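Local coordinates for protein N-acetylglucosamine-6-phosphate deacetylase (Mycobacterium smegmatis, PDB 6FV4) that probably removes the acetyl group from N-acetylglucosamine-6-phosphate, acting as a metal-dependent hydrolase of the NagA family, at residues 118-123 and 164-169; 264-269 and 276-281; 326-331 and 348-353. The protein carries 1 engineered substitution. All blocks are in the same frame, centred on the assembly; numbering follows the deposited sequence.

In the fold
The three contacts belong to the barrel-type amidohydrolase domain. Contacts 2 and 3 are neighbours, their centres about 9 Å apart, and two hydrogen bonds join them: side chain to side chain between Tyr-266 OH and Gln-349 OE1 (2.6 Å), and backbone to backbone from Leu-280 N to Gln-349 O (2.8 Å). Contact 1 lies on the other side of the chain's centre from contact 2, with centres about 31 Å apart, and about 30 Å centre to centre from contact 3. Neither contact 1 nor contact 2 touches the metals: the side chain of Val-120 is about 11 Å from that of Glu-138, a ligand of both zinc and cadmium, and the side chain of Leu-280 is about 14 Å from the zinc. Contact 3 is structural packing away from the annotated sites.

Contact 1 of 3, residues 118-123 and 164-169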
loop_
_atom_site.group_PDB
_atom_site.type_symbol
_atom_site.label_atom_id
_atom_site.label_comp_id
_atom_site.label_asym_id
_atom_site.label_seq_id
_atom_site.Cartn_x
_atom_site.Cartn_y
_atom_site.Cartn_z
ATOM N N ARG B 118 -0.430 7.100 -39.386
ATOM C CA ARG B 118 -1.573 7.903 -39.816
ATOM C C ARG B 118 -2.326 8.478 -38.615
ATOM O O ARG B 118 -2.675 9.667 -38.595
ATOM C CB ARG B 118 -2.508 7.056 -40.685
ATOM C CG ARG B 118 -3.938 7.607 -40.821
ATOM C CD ARG B 118 -4.903 6.615 -41.498
ATOM N NE ARG B 118 -5.020 5.348 -40.776
ATOM C CZ ARG B 118 -5.831 5.145 -39.740
ATOM N NH1 ARG B 118 -6.612 6.128 -39.294
ATOM N NH2 ARG B 118 -5.856 3.963 -39.136
ATOM N N GLN B 119 -2.583 7.645 -37.602
ATOM C CA GLN B 119 -3.303 8.114 -36.421
ATOM C C GLN B 119 -2.528 9.215 -35.711
ATOM O O GLN B 119 -3.089 10.258 -35.359
ATOM C CB GLN B 119 -3.571 6.941 -35.478
ATOM C CG GLN B 119 -4.542 5.923 -36.033
ATOM C CD GLN B 119 -4.579 4.647 -35.205
ATOM O OE1 GLN B 119 -3.908 4.543 -34.186
ATOM N NE2 GLN B 119 -5.369 3.673 -35.638
ATOM N N VAL B 120 -1.225 9.002 -35.500
ATOM C CA VAL B 120 -0.400 10.014 -34.846
ATOM C C VAL B 120 -0.397 11.306 -35.655
ATOM O O VAL B 120 -0.623 12.394 -35.108
ATOM C CB VAL B 120 1.022 9.475 -34.614
ATOM C CG1 VAL B 120 1.995 10.611 -34.309
ATOM C CG2 VAL B 120 1.015 8.476 -33.446
ATOM N N SER B 121 -0.167 11.204 -36.974
ATOM C CA SER B 121 -0.176 12.387 -37.833
ATOM C C SER B 121 -1.488 13.154 -37.722
ATOM O O SER B 121 -1.490 14.382 -37.574
ATOM C CB SER B 121 0.069 11.991 -39.297
ATOM O OG SER B 121 1.417 11.635 -39.512
ATOM N N GLY B 122 -2.618 12.445 -37.799
ATOM C CA GLY B 122 -3.910 13.112 -37.709
ATOM C C GLY B 122 -4.209 13.711 -36.341
ATOM O O GLY B 122 -4.818 14.785 -36.241
ATOM N N LEU B 123 -3.822 13.021 -35.263
ATOM C CA LEU B 123 -4.085 13.596 -33.946
ATOM C C LEU B 123 -3.164 14.783 -33.670
ATOM O O LEU B 123 -3.563 15.727 -32.976
ATOM C CB LEU B 123 -3.936 12.532 -32.842
ATOM C CG LEU B 123 -5.059 11.522 -32.594
ATOM C CD1 LEU B 123 -4.772 10.685 -31.327
ATOM C CD2 LEU B 123 -6.407 12.221 -32.457
ATOM N N GLY B 164 11.429 6.396 -33.432
ATOM C CA GLY B 164 11.817 7.671 -34.022
ATOM C C GLY B 164 10.864 8.130 -35.114
ATOM O O GLY B 164 10.493 9.308 -35.173
ATOM N N ARG B 165 10.428 7.201 -35.972
ATOM C CA ARG B 165 9.487 7.546 -37.038
ATOM C C ARG B 165 8.150 8.013 -36.478
ATOM O O ARG B 165 7.553 8.970 -36.989
ATOM C CB ARG B 165 9.283 6.346 -37.956
ATOM C CG ARG B 165 10.512 5.992 -38.777
ATOM C CD ARG B 165 10.149 4.991 -39.837
ATOM N NE ARG B 165 9.769 3.696 -39.283
ATOM C CZ ARG B 165 10.618 2.693 -39.091
ATOM N NH1 ARG B 165 11.899 2.848 -39.390
ATOM N NH2 ARG B 165 10.191 1.543 -38.585
ATOM N N VAL B 166 7.661 7.344 -35.424
ATOM C CA VAL B 166 6.388 7.730 -34.829
ATOM C C VAL B 166 6.516 9.068 -34.120
ATOM O O VAL B 166 5.637 9.931 -34.234
ATOM C CB VAL B 166 5.884 6.625 -33.884
ATOM C CG1 VAL B 166 4.712 7.131 -33.056
ATOM C CG2 VAL B 166 5.481 5.410 -34.692
ATOM N N LEU B 167 7.611 9.271 -33.379
ATOM C CA LEU B 167 7.818 10.555 -32.717
ATOM C C LEU B 167 8.006 11.680 -33.733
ATOM O O LEU B 167 7.541 12.806 -33.515
ATOM C CB LEU B 167 9.020 10.487 -31.774
ATOM C CG LEU B 167 8.892 9.613 -30.513
ATOM C CD1 LEU B 167 10.051 9.862 -29.584
ATOM C CD2 LEU B 167 7.585 9.856 -29.811
ATOM N N ASP B 168 8.707 11.405 -34.837
ATOM C CA ASP B 168 8.825 12.413 -35.888
ATOM C C ASP B 168 7.452 12.805 -36.411
ATOM O O ASP B 168 7.139 13.993 -36.531
ATOM C CB ASP B 168 9.713 11.896 -37.021
ATOM C CG ASP B 168 11.177 11.826 -36.629
ATOM O OD1 ASP B 168 11.537 12.347 -35.544
ATOM O OD2 ASP B 168 11.961 11.220 -37.397
ATOM N N ALA B 169 6.602 11.810 -36.691
ATOM C CA ALA B 169 5.270 12.083 -37.221
ATOM C C ALA B 169 4.450 12.987 -36.300
ATOM O O ALA B 169 3.583 13.731 -36.772
ATOM C CB ALA B 169 4.539 10.763 -37.474
HETATM O O HOH W 1 3.181 14.346 -39.672
#
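Val-120 turns its CG1 branch anti to the backbone N (chi1 164°) and thereby lays both methyls against the helix that carries Val-166 and Ala-169. CG1 meets backbone and side chain alike: it rests 3.7 Å from Val-166 O and 4.1 Å from Ala-169 CB. The other methyl, CG2, reaches Val-166 CG1 at 4.0 Å, the two valine side chains crossing at about a right angle. A compact, beta-branched valine suits position 120 because it offers two methyls close to its backbone, and Val-166 contributes its CG1. Ala-169 adds just one methyl, which allows the backbones to come near, with Ser-121 CA and Ala-169 CA 5.5 Å apart.

Ser-121 occupies the more exposed margin. Its OG stands beside its own backbone N, anti to the carbonyl carbon, and hydrogen-bonds back to Leu-117 O one turn earlier in the helix. From there it touches Ala-169 CB at 3.8 Å and shares a water with the opposite helix. That water lies 3.2 Å from Ser-121 OG and donates to Ala-169 O at 3.0 Å, so a small polar residue joins the helices through solvent where the apolar packing gives out.

The axes of segments 118-123 and 164-169 approach to 9.0 Å at 23°, as successive outer helices of a (beta/alpha)8 barrel do. Helix 113-129 follows strand 104-109, and helix 160-170 comes after strand 134-138. Towards the barrel wall Val-120 packs on Leu-108 and Leu-137 of those strands; Val-166 also reaches Leu-137, and Leu-116 and Leu-117 of helix 113-129 extend the seam between the helices.

Contact 2 of 3, residues 264-269 and 276-281; sequences AIYRHI and ERLSLI
Apolar packing joins Tyr-266 and Ile-269 on the helix to Leu-278 and Leu-280 on the strand, all four buried. The closest touch is methyl to methyl, Ile-269 CG2 against Leu-278 CD1 at 3.8 Å, with the two side chains crossing roughly at right angles. Leu-278 CD1 also comes to 4.3 Å from Tyr-266 CD1. Further along the same ring, Tyr-266 CE1 meets Leu-280 CD2 at 4.2 Å. Both leucine methyls approach the ring obliquely. Because CG of Tyr-266 is anti to the backbone N (chi1 157°), the far part of the ring comes near the strand and spans leucines two residues apart. Leucines suit the strand, being long enough to meet the helix side chains across the 10.9 Å between the axes of helix 264-269 and strand 278-281.

Helix 263-273 connects strand 251-255 to the parallel strand 278-281, the beta-alpha-beta unit that repeats around a (beta/alpha)8 barrel. Two residues beyond the strand segment comes the engineered Ala-283, at a position predicted to be the proton donor/acceptor.

Polar bonds lie at the margins of this apolar patch. Tyr-266 OH is hydrogen-bonded to Gln-349 OE1 of helix 339-357, which lets an aromatic with a polar end be buried here. The helix's other side meets the second subunit: Arg-267 forms a salt bridge with Glu-246 of that subunit, and His-268 NE2 is hydrogen-bonded to His-268 NE2 of the same neighbour.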
loop_
_atom_site.group_PDB
_atom_site.type_symbol
_atom_site.label_atom_id
_atom_site.label_comp_id
_atom_site.label_asym_id
_atom_site.label_seq_id
_atom_site.Cartn_x
_atom_site.Cartn_y
_atom_site.Cartn_z
ATOM N N ALA B 264 -11.485 0.310 -1.946
ATOM C CA ALA B 264 -10.470 0.166 -0.897
ATOM C C ALA B 264 -9.066 0.025 -1.481
ATOM O O ALA B 264 -8.079 0.381 -0.822
ATOM C CB ALA B 264 -10.794 -1.027 0.006
ATOM N N ILE B 265 -8.951 -0.475 -2.709
ATOM C CA ILE B 265 -7.660 -0.466 -3.391
ATOM C C ILE B 265 -7.224 0.963 -3.681
ATOM O O ILE B 265 -6.045 1.306 -3.526
ATOM C CB ILE B 265 -7.709 -1.299 -4.684
ATOM C CG1 ILE B 265 -7.988 -2.772 -4.367
ATOM C CG2 ILE B 265 -6.392 -1.185 -5.439
ATOM C CD1 ILE B 265 -6.845 -3.457 -3.632
ATOM N N TYR B 266 -8.166 1.817 -4.102
ATOM C CA TYR B 266 -7.843 3.224 -4.340
ATOM C C TYR B 266 -7.405 3.914 -3.047
ATOM O O TYR B 266 -6.496 4.758 -3.054
ATOM C CB TYR B 266 -9.051 3.935 -4.951
ATOM C CG TYR B 266 -9.061 5.432 -4.732
ATOM C CD1 TYR B 266 -8.222 6.268 -5.475
ATOM C CD2 TYR B 266 -9.908 6.014 -3.796
ATOM C CE1 TYR B 266 -8.216 7.644 -5.267
ATOM C CE2 TYR B 266 -9.913 7.385 -3.581
ATOM C CZ TYR B 266 -9.068 8.196 -4.327
ATOM O OH TYR B 266 -9.060 9.558 -4.130
ATOM N N ARG B 267 -8.062 3.585 -1.934
ATOM C CA ARG B 267 -7.655 4.107 -0.626
ATOM C C ARG B 267 -6.279 3.593 -0.226
ATOM O O ARG B 267 -5.434 4.357 0.255
ATOM C CB ARG B 267 -8.684 3.710 0.440
ATOM C CG ARG B 267 -9.722 4.747 0.752
ATOM C CD ARG B 267 -10.426 4.463 2.103
ATOM N NE ARG B 267 -10.883 3.074 2.249
ATOM C CZ ARG B 267 -12.007 2.584 1.730
ATOM N NH1 ARG B 267 -12.802 3.356 0.994
ATOM N NH2 ARG B 267 -12.338 1.312 1.934
ATOM N N HIS B 268 -6.066 2.283 -0.348
ATOM C CA HIS B 268 -4.764 1.681 -0.062
ATOM C C HIS B 268 -3.634 2.368 -0.827
ATOM O O HIS B 268 -2.585 2.701 -0.260
ATOM C CB HIS B 268 -4.822 0.197 -0.429
ATOM C CG HIS B 268 -3.549 -0.548 -0.173
ATOM N ND1 HIS B 268 -3.127 -0.889 1.096
ATOM C CD2 HIS B 268 -2.615 -1.030 -1.023
ATOM C CE1 HIS B 268 -1.982 -1.544 1.014
ATOM N NE2 HIS B 268 -1.650 -1.644 -0.263
ATOM N N ILE B 269 -3.819 2.559 -2.133
ATOM C CA ILE B 269 -2.756 3.160 -2.933
ATOM C C ILE B 269 -2.573 4.624 -2.555
ATOM O O ILE B 269 -1.441 5.105 -2.416
ATOM C CB ILE B 269 -3.039 2.968 -4.437
ATOM C CG1 ILE B 269 -2.965 1.481 -4.793
ATOM C CG2 ILE B 269 -2.016 3.760 -5.297
ATOM C CD1 ILE B 269 -1.648 0.797 -4.392
ATOM N N GLU B 276 0.459 13.413 -3.733
ATOM C CA GLU B 276 1.090 13.944 -4.936
ATOM C C GLU B 276 1.270 12.925 -6.044
ATOM O O GLU B 276 1.694 13.306 -7.136
ATOM C CB GLU B 276 2.494 14.492 -4.627
ATOM C CG GLU B 276 2.551 15.968 -4.374
ATOM C CD GLU B 276 1.535 16.371 -3.350
ATOM O OE1 GLU B 276 0.836 17.388 -3.554
ATOM O OE2 GLU B 276 1.417 15.645 -2.343
ATOM N N ARG B 277 1.035 11.643 -5.784
ATOM C CA ARG B 277 1.580 10.613 -6.652
ATOM C C ARG B 277 0.518 9.736 -7.298
ATOM O O ARG B 277 0.867 8.715 -7.894
ATOM C CB ARG B 277 2.594 9.758 -5.891
ATOM C CG ARG B 277 3.853 10.506 -5.460
ATOM C CD ARG B 277 4.926 9.524 -5.006
ATOM N NE ARG B 277 4.921 8.367 -5.885
ATOM C CZ ARG B 277 5.140 7.104 -5.525
ATOM N NH1 ARG B 277 5.406 6.778 -4.260
ATOM N NH2 ARG B 277 5.061 6.150 -6.452
ATOM N N LEU B 278 -0.754 10.123 -7.244
ATOM C CA LEU B 278 -1.816 9.405 -7.938
ATOM C C LEU B 278 -2.566 10.348 -8.864
ATOM O O LEU B 278 -2.910 11.469 -8.475
ATOM C CB LEU B 278 -2.802 8.732 -6.956
ATOM C CG LEU B 278 -3.789 7.776 -7.657
ATOM C CD1 LEU B 278 -4.138 6.613 -6.723
ATOM C CD2 LEU B 278 -5.068 8.474 -8.076
ATOM N N SER B 279 -2.820 9.880 -10.089
ATOM C CA SER B 279 -3.628 10.579 -11.078
ATOM C C SER B 279 -4.930 9.824 -11.302
ATOM O O SER B 279 -4.910 8.617 -11.565
ATOM C CB SER B 279 -2.892 10.672 -12.425
ATOM O OG SER B 279 -1.721 11.442 -12.313
ATOM N N LEU B 280 -6.046 10.540 -11.262
ATOM C CA LEU B 280 -7.326 9.978 -11.666
ATOM C C LEU B 280 -7.434 10.110 -13.180
ATOM O O LEU B 280 -7.110 11.160 -13.723
ATOM C CB LEU B 280 -8.477 10.701 -10.977
ATOM C CG LEU B 280 -8.464 10.551 -9.445
ATOM C CD1 LEU B 280 -9.390 11.557 -8.806
ATOM C CD2 LEU B 280 -8.874 9.169 -9.090
ATOM N N ILE B 281 -7.826 9.022 -13.851
ATOM C CA ILE B 281 -8.036 8.985 -15.292
ATOM C C ILE B 281 -9.373 8.297 -15.529
ATOM O O ILE B 281 -9.935 7.644 -14.642
ATOM C CB ILE B 281 -6.913 8.240 -16.058
ATOM C CG1 ILE B 281 -6.873 6.776 -15.616
ATOM C CG2 ILE B 281 -5.542 8.919 -15.869
ATOM C CD1 ILE B 281 -6.268 5.821 -16.616
#

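Contact 3 of 3, residues 326-331 and 348-353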
loop_
_atom_site.group_PDB
_atom_site.type_symbol
_atom_site.label_atom_id
_atom_site.label_comp_id
_atom_site.label_asym_id
_atom_site.label_seq_id
_atom_site.Cartn_x
_atom_site.Cartn_y
_atom_site.Cartn_z
ATOM N N GLN B 326 -17.285 11.951 -12.923
ATOM C CA GLN B 326 -17.673 10.787 -12.131
ATOM C C GLN B 326 -16.521 10.287 -11.271
ATOM O O GLN B 326 -16.723 9.936 -10.103
ATOM C CB GLN B 326 -18.182 9.663 -13.040
ATOM C CG GLN B 326 -19.566 9.914 -13.626
ATOM C CD GLN B 326 -19.886 8.987 -14.789
ATOM O OE1 GLN B 326 -19.595 9.307 -15.937
ATOM N NE2 GLN B 326 -20.506 7.843 -14.499
ATOM N N VAL B 327 -15.305 10.234 -11.816
ATOM C CA VAL B 327 -14.206 9.708 -11.012
ATOM C C VAL B 327 -13.849 10.677 -9.888
ATOM O O VAL B 327 -13.509 10.247 -8.774
ATOM C CB VAL B 327 -12.983 9.368 -11.879
ATOM C CG1 VAL B 327 -13.377 8.389 -12.995
ATOM C CG2 VAL B 327 -12.364 10.614 -12.441
ATOM N N PHE B 328 -13.939 11.989 -10.150
ATOM C CA PHE B 328 -13.732 12.983 -9.099
ATOM C C PHE B 328 -14.697 12.755 -7.937
ATOM O O PHE B 328 -14.289 12.722 -6.767
ATOM C CB PHE B 328 -13.914 14.391 -9.673
ATOM C CG PHE B 328 -13.645 15.511 -8.680
ATOM C CD1 PHE B 328 -12.354 15.970 -8.459
ATOM C CD2 PHE B 328 -14.685 16.110 -7.985
ATOM C CE1 PHE B 328 -12.104 17.021 -7.556
ATOM C CE2 PHE B 328 -14.442 17.145 -7.077
ATOM C CZ PHE B 328 -13.148 17.597 -6.865
ATOM N N ARG B 329 -15.985 12.613 -8.248
ATOM C CA ARG B 329 -17.001 12.438 -7.216
ATOM C C ARG B 329 -16.816 11.114 -6.482
ATOM O O ARG B 329 -16.987 11.050 -5.260
ATOM C CB ARG B 329 -18.383 12.541 -7.866
ATOM C CG ARG B 329 -19.580 12.474 -6.946
ATOM C CD ARG B 329 -20.879 12.848 -7.695
ATOM N NE ARG B 329 -20.958 12.285 -9.047
ATOM C CZ ARG B 329 -20.976 12.998 -10.175
ATOM N NH1 ARG B 329 -20.926 14.328 -10.142
ATOM N NH2 ARG B 329 -21.047 12.378 -11.349
ATOM N N LEU B 330 -16.433 10.049 -7.202
ATOM C CA LEU B 330 -16.142 8.777 -6.537
ATOM C C LEU B 330 -14.859 8.859 -5.711
ATOM O O LEU B 330 -14.773 8.280 -4.620
ATOM C CB LEU B 330 -16.055 7.653 -7.574
ATOM C CG LEU B 330 -17.407 7.162 -8.102
ATOM C CD1 LEU B 330 -17.264 6.156 -9.246
ATOM C CD2 LEU B 330 -18.232 6.564 -6.922
ATOM N N ALA B 331 -13.852 9.575 -6.206
ATOM C CA ALA B 331 -12.640 9.794 -5.422
ATOM C C ALA B 331 -12.953 10.484 -4.094
ATOM O O ALA B 331 -12.433 10.089 -3.043
ATOM C CB ALA B 331 -11.635 10.618 -6.236
ATOM N N ARG B 348 -5.981 17.542 -6.261
ATOM C CA ARG B 348 -4.620 17.139 -6.611
ATOM C C ARG B 348 -4.627 15.967 -7.590
ATOM O O ARG B 348 -3.889 15.965 -8.582
ATOM C CB ARG B 348 -3.850 16.763 -5.352
ATOM C CG ARG B 348 -3.177 17.937 -4.652
ATOM C CD ARG B 348 -2.926 17.610 -3.186
ATOM N NE ARG B 348 -1.837 18.414 -2.619
ATOM C CZ ARG B 348 -1.991 19.602 -2.042
ATOM N NH1 ARG B 348 -3.199 20.148 -1.938
ATOM N NH2 ARG B 348 -0.938 20.248 -1.561
ATOM N N GLN B 349 -5.457 14.956 -7.325
ATOM C CA GLN B 349 -5.414 13.750 -8.145
ATOM C C GLN B 349 -6.037 13.951 -9.521
ATOM O O GLN B 349 -5.664 13.245 -10.468
ATOM C CB GLN B 349 -6.124 12.610 -7.427
ATOM C CG GLN B 349 -5.407 12.179 -6.164
ATOM C CD GLN B 349 -6.155 11.102 -5.441
ATOM O OE1 GLN B 349 -7.376 10.986 -5.593
ATOM N NE2 GLN B 349 -5.432 10.284 -4.665
ATOM N N ALA B 350 -7.016 14.849 -9.650
ATOM C CA ALA B 350 -7.728 15.008 -10.913
ATOM C C ALA B 350 -7.236 16.191 -11.732
ATOM O O ALA B 350 -7.607 16.302 -12.909
ATOM C CB ALA B 350 -9.232 15.175 -10.669
ATOM N N CYS B 351 -6.428 17.074 -11.133
ATOM C CA CYS B 351 -6.018 18.329 -11.753
ATOM C C CYS B 351 -4.506 18.535 -11.706
ATOM O O CYS B 351 -3.878 18.723 -12.756
ATOM C CB CYS B 351 -6.723 19.523 -11.087
ATOM S SG CYS B 351 -8.528 19.334 -10.795
ATOM N N VAL B 352 -3.892 18.499 -10.528
ATOM C CA VAL B 352 -2.484 18.899 -10.425
ATOM C C VAL B 352 -1.539 17.752 -10.748
ATOM O O VAL B 352 -0.638 17.892 -11.586
ATOM C CB VAL B 352 -2.181 19.491 -9.036
ATOM C CG1 VAL B 352 -0.731 19.978 -9.002
ATOM C CG2 VAL B 352 -3.146 20.622 -8.722
ATOM N N ASN B 353 -1.708 16.614 -10.092
ATOM C CA ASN B 353 -0.797 15.489 -10.297
ATOM C C ASN B 353 -0.720 15.064 -11.751
ATOM O O ASN B 353 0.395 14.812 -12.233
ATOM C CB ASN B 353 -1.211 14.295 -9.425
ATOM C CG ASN B 353 -1.237 14.640 -7.937
ATOM O OD1 ASN B 353 -0.727 15.675 -7.540
ATOM N ND2 ASN B 353 -1.828 13.764 -7.121
#
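Phe-328 and Ala-350 make the main touch, Phe-328 CD1 lying 3.9 Å from Ala-350 CB. The methyl sits at the edge of the ring, near its plane, and is met by an aromatic C-H side rather than a face. With CG of Phe-328 anti to the backbone N (chi1 -177°), the ring reaches across to the second helix. Beside it, Ala-331 CB faces Gln-349 OE1 at 4.3 Å. Alanine suits both places: a single methyl is small enough for the helices to come close, Phe-328 CA being 6.6 Å from Ala-350 CA.

The next shell holds these groups. Phe-68 of strand 63-76 meets the Phe-328 ring with planes at about 40°, and Leu-343, Ala-346 and Val-347 from helix 339-357 pack on it too. A large, flat, apolar phenylalanine suits this place, since it can touch Ala-350 with its edge while packing against all of these. The amide of Gln-349 also has NE2 weakly bonded to Thr-270 OG1.

Helix 339-357 is locally widened by a pi-type turn at 348-352. Asn-353 N bonds to Arg-348 O at 2.7 Å, while the usual alpha-helical bond from Val-352 N to that oxygen is weak, at 3.2 Å. In this distorted part of the helix, Gln-349 and Ala-350 make backbone hydrogen bonds to Leu-280 and Val-69, stitching the helix to strands 278-281 and 63-76 of the (beta/alpha)8 barrel.

Farther out, Asn-353 ND2 bonds to Pro-275 O and Leu-278 O, the two N-H bonds of its NH2 group suiting it to serve two carbonyl oxygens, and Arg-348 NE forms a salt bridge with Glu-276 OE1.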